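Local atomic coordinates of extracellular solute-binding protein, family 7 (Colwellia psychrerythraea, PDB entry 4PET), a protein that binds pyruvate together with a calcium ion and probably serves as the periplasmic solute receptor of a TRAP transport system. Residues T105-T110 with E327-L332. Numbering follows the deposited sequence.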
ATOM      1  N   THR A 105      16.702  16.015  -4.379  1.00 19.69           N
ATOM      2  CA  THR A 105      15.321  15.763  -4.780  1.00 17.75           C
ATOM      3  C   THR A 105      15.098  14.381  -5.415  1.00 20.32           C
ATOM      4  O   THR A 105      13.967  13.910  -5.458  1.00 20.71           O
ATOM      5  CB  THR A 105      14.797  16.832  -5.752  1.00 19.76           C
ATOM      6  OG1 THR A 105      15.594  16.856  -6.951  1.00 18.42           O
ATOM      7  CG2 THR A 105      14.786  18.199  -5.071  1.00 17.28           C
HETATM    8  N   MSE A 106      16.153  13.742  -5.917  1.00 20.25           N
HETATM    9  CA  MSE A 106      16.014  12.423  -6.561  1.00 21.33           C
HETATM   10  C   MSE A 106      15.502  11.311  -5.637  1.00 19.09           C
HETATM   11  O   MSE A 106      14.739  10.447  -6.058  1.00 19.70           O
HETATM   12  CB  MSE A 106      17.365  11.961  -7.121  1.00 19.36           C
HETATM   13  CG  MSE A 106      17.840  12.732  -8.344  1.00 23.22           C
HETATM   14 SE   MSE A 106      19.403  11.865  -9.123  0.81 25.42          SE
HETATM   15  CE  MSE A 106      20.727  12.258  -7.743  1.00 37.49           C
ATOM     16  N   PHE A 107      15.930  11.341  -4.382  1.00 19.16           N
ATOM     17  CA  PHE A 107      15.784  10.192  -3.501  1.00 22.55           C
ATOM     18  C   PHE A 107      14.386  10.048  -2.879  1.00 22.20           C
ATOM     19  O   PHE A 107      14.087   9.007  -2.321  1.00 25.31           O
ATOM     20  CB  PHE A 107      16.908  10.189  -2.449  1.00 26.59           C
ATOM     21  CG  PHE A 107      18.270  10.421  -3.061  1.00 27.84           C
ATOM     22  CD1 PHE A 107      18.818   9.496  -3.929  1.00 23.02           C
ATOM     23  CD2 PHE A 107      18.960  11.597  -2.828  1.00 27.79           C
ATOM     24  CE1 PHE A 107      20.028   9.709  -4.516  1.00 25.64           C
ATOM     25  CE2 PHE A 107      20.185  11.833  -3.435  1.00 28.57           C
ATOM     26  CZ  PHE A 107      20.717  10.901  -4.265  1.00 24.71           C
ATOM     27  N   PHE A 108      13.526  11.066  -3.024  1.00 20.02           N
ATOM     28  CA  PHE A 108      12.170  11.012  -2.510  1.00 18.54           C
ATOM     29  C   PHE A 108      11.164  10.418  -3.507  1.00 26.14           C
ATOM     30  O   PHE A 108       9.990  10.268  -3.179  1.00 23.92           O
ATOM     31  CB  PHE A 108      11.728  12.392  -2.020  1.00 15.03           C
ATOM     32  CG  PHE A 108      12.671  12.952  -0.977  1.00 13.79           C
ATOM     33  CD1 PHE A 108      12.601  12.496   0.344  1.00 21.96           C
ATOM     34  CD2 PHE A 108      13.681  13.837  -1.329  1.00 20.65           C
ATOM     35  CE1 PHE A 108      13.480  12.963   1.314  1.00 22.09           C
ATOM     36  CE2 PHE A 108      14.571  14.315  -0.363  1.00 22.18           C
ATOM     37  CZ  PHE A 108      14.473  13.881   0.960  1.00 22.21           C
ATOM     38  N   THR A 109      11.637  10.089  -4.709  1.00 18.39           N
ATOM     39  CA  THR A 109      10.805   9.491  -5.716  1.00 13.58           C
ATOM     40  C   THR A 109      10.966   7.972  -5.654  1.00 14.94           C
ATOM     41  O   THR A 109      10.014   7.261  -5.327  1.00 17.68           O
ATOM     42  CB  THR A 109      11.137   9.986  -7.093  1.00 14.64           C
ATOM     43  OG1 THR A 109      10.858  11.388  -7.175  1.00 17.47           O
ATOM     44  CG2 THR A 109      10.267   9.270  -8.090  1.00 17.54           C
ATOM     45  N   THR A 110      12.193   7.501  -5.887  1.00 19.55           N
ATOM     46  CA  THR A 110      12.578   6.089  -5.698  1.00 18.95           C
ATOM     47  C   THR A 110      14.084   6.025  -5.947  1.00 20.45           C
ATOM     48  O   THR A 110      14.677   7.024  -6.377  1.00 22.15           O
ATOM     49  CB  THR A 110      11.824   5.151  -6.669  1.00 22.63           C
ATOM     50  OG1 THR A 110      12.065   3.772  -6.327  1.00 22.70           O
ATOM     51  CG2 THR A 110      12.267   5.409  -8.101  1.00 30.68           C
ATOM     52  N   GLU A 327      22.937  11.893   4.777  1.00 19.34           N
ATOM     53  CA  GLU A 327      21.898  11.651   5.754  1.00 25.42           C
ATOM     54  C   GLU A 327      20.721  10.966   5.097  1.00 24.75           C
ATOM     55  O   GLU A 327      20.159   9.994   5.631  1.00 24.28           O
ATOM     56  CB  GLU A 327      21.420  12.945   6.437  1.00 25.97           C
ATOM     57  CG  GLU A 327      20.416  12.639   7.558  1.00 27.51           C
ATOM     58  CD  GLU A 327      19.810  13.871   8.247  1.00 36.09           C
ATOM     59  OE1 GLU A 327      20.242  15.017   7.984  1.00 32.64           O
ATOM     60  OE2 GLU A 327      18.871  13.679   9.055  1.00 37.87           O
ATOM     61  N   ILE A 328      20.339  11.452   3.929  1.00 20.84           N
ATOM     62  CA  ILE A 328      19.189  10.861   3.256  1.00 21.46           C
ATOM     63  C   ILE A 328      19.492   9.420   2.817  1.00 21.41           C
ATOM     64  O   ILE A 328      18.689   8.526   3.055  1.00 24.64           O
ATOM     65  CB  ILE A 328      18.747  11.668   2.040  1.00 18.33           C
ATOM     66  CG1 ILE A 328      18.269  13.052   2.471  1.00 21.43           C
ATOM     67  CG2 ILE A 328      17.579  10.943   1.345  1.00 18.16           C
ATOM     68  CD1 ILE A 328      18.179  14.044   1.343  1.00 21.43           C
ATOM     69  N   LEU A 329      20.636   9.199   2.179  1.00 21.03           N
ATOM     70  CA  LEU A 329      20.987   7.845   1.741  1.00 20.18           C
ATOM     71  C   LEU A 329      21.193   6.863   2.913  1.00 26.23           C
ATOM     72  O   LEU A 329      20.902   5.677   2.786  1.00 24.41           O
ATOM     73  CB  LEU A 329      22.204   7.836   0.847  1.00 18.88           C
ATOM     74  CG  LEU A 329      22.005   8.602  -0.459  1.00 30.01           C
ATOM     75  CD1 LEU A 329      23.280   8.571  -1.232  1.00 23.20           C
ATOM     76  CD2 LEU A 329      20.829   8.028  -1.296  1.00 29.48           C
ATOM     77  N   LYS A 330      21.701   7.339   4.042  1.00 19.89           N
ATOM     78  CA  LYS A 330      21.827   6.477   5.206  1.00 24.27           C
ATOM     79  C   LYS A 330      20.466   6.067   5.745  1.00 23.47           C
ATOM     80  O   LYS A 330      20.271   4.927   6.174  1.00 25.39           O
ATOM     81  CB  LYS A 330      22.603   7.163   6.326  1.00 27.29           C
ATOM     82  CG  LYS A 330      22.653   6.323   7.612  1.00 36.28           C
ATOM     83  CD  LYS A 330      23.255   7.100   8.762  1.00 41.69           C
ATOM     84  CE  LYS A 330      24.076   6.224   9.695  1.00 48.23           C
ATOM     85  NZ  LYS A 330      23.432   4.920  10.011  1.00 52.72           N
ATOM     86  N   SER A 331      19.548   7.014   5.798  1.00 21.36           N
ATOM     87  CA  SER A 331      18.205   6.703   6.263  1.00 26.34           C
ATOM     88  C   SER A 331      17.552   5.684   5.339  1.00 27.15           C
ATOM     89  O   SER A 331      16.925   4.740   5.810  1.00 18.22           O
ATOM     90  CB  SER A 331      17.342   7.964   6.351  1.00 23.11           C
ATOM     91  OG  SER A 331      16.009   7.616   6.665  1.00 26.16           O
ATOM     92  N   LEU A 332      17.694   5.874   4.030  1.00 22.54           N
ATOM     93  CA  LEU A 332      17.098   4.954   3.062  1.00 25.14           C
ATOM     94  C   LEU A 332      17.721   3.576   3.143  1.00 23.46           C
ATOM     95  O   LEU A 332      17.015   2.575   3.052  1.00 25.84           O
ATOM     96  CB  LEU A 332      17.227   5.463   1.637  1.00 22.68           C
ATOM     97  CG  LEU A 332      16.311   6.609   1.250  1.00 22.37           C
ATOM     98  CD1 LEU A 332      16.761   7.165  -0.081  1.00 21.02           C
ATOM     99  CD2 LEU A 332      14.828   6.155   1.188  1.00 21.18           C
TER
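The backbone N of Leu332 donates to Ile328 O at 3.0 Å, a regular helical bond. The two residues lie about one turn apart on helix 323-353, and both meet Phe107. No hydrogen bond crosses between 105-110 and 327-332; the side chains meet through carbon atoms. Leu329 CD2 sits over one face of the Phe107 ring in a CH-pi contact, 3.8 Å from the centroid and 18° off the ring normal. The methyl is shifted toward the rim and comes nearest to Phe107 CD1, at 3.6 Å. Met106, present as selenomethionine, places CB over the centre of the opposite face. Beside the ring, Phe107 CB packs on Leu332 CD1 at 3.8 Å. Ile328 serves two phenylalanines. Its CG2, anti to the backbone N, reaches Phe107 CB at 3.9 Å. Its other branch carries CD1 to Phe108 CZ at 3.7 Å, the two side chains crossing at about a right angle. In this two-lobed DctP-type binding protein, the contact joins the loop after strand 90-93 to the long C-terminal helix. Replacing Phe107 with alanine would probably leave Leu329 CD2 without its aromatic face and open a gap between Met106 and Leu329. Helices 129-137 and 117-126 also cover Phe108, through Met133 and Trp123. Thr109 OG1 bonds to the N of Tyr96, a pyruvate-binding residue whose side chain is about 8 Å from that of Phe108.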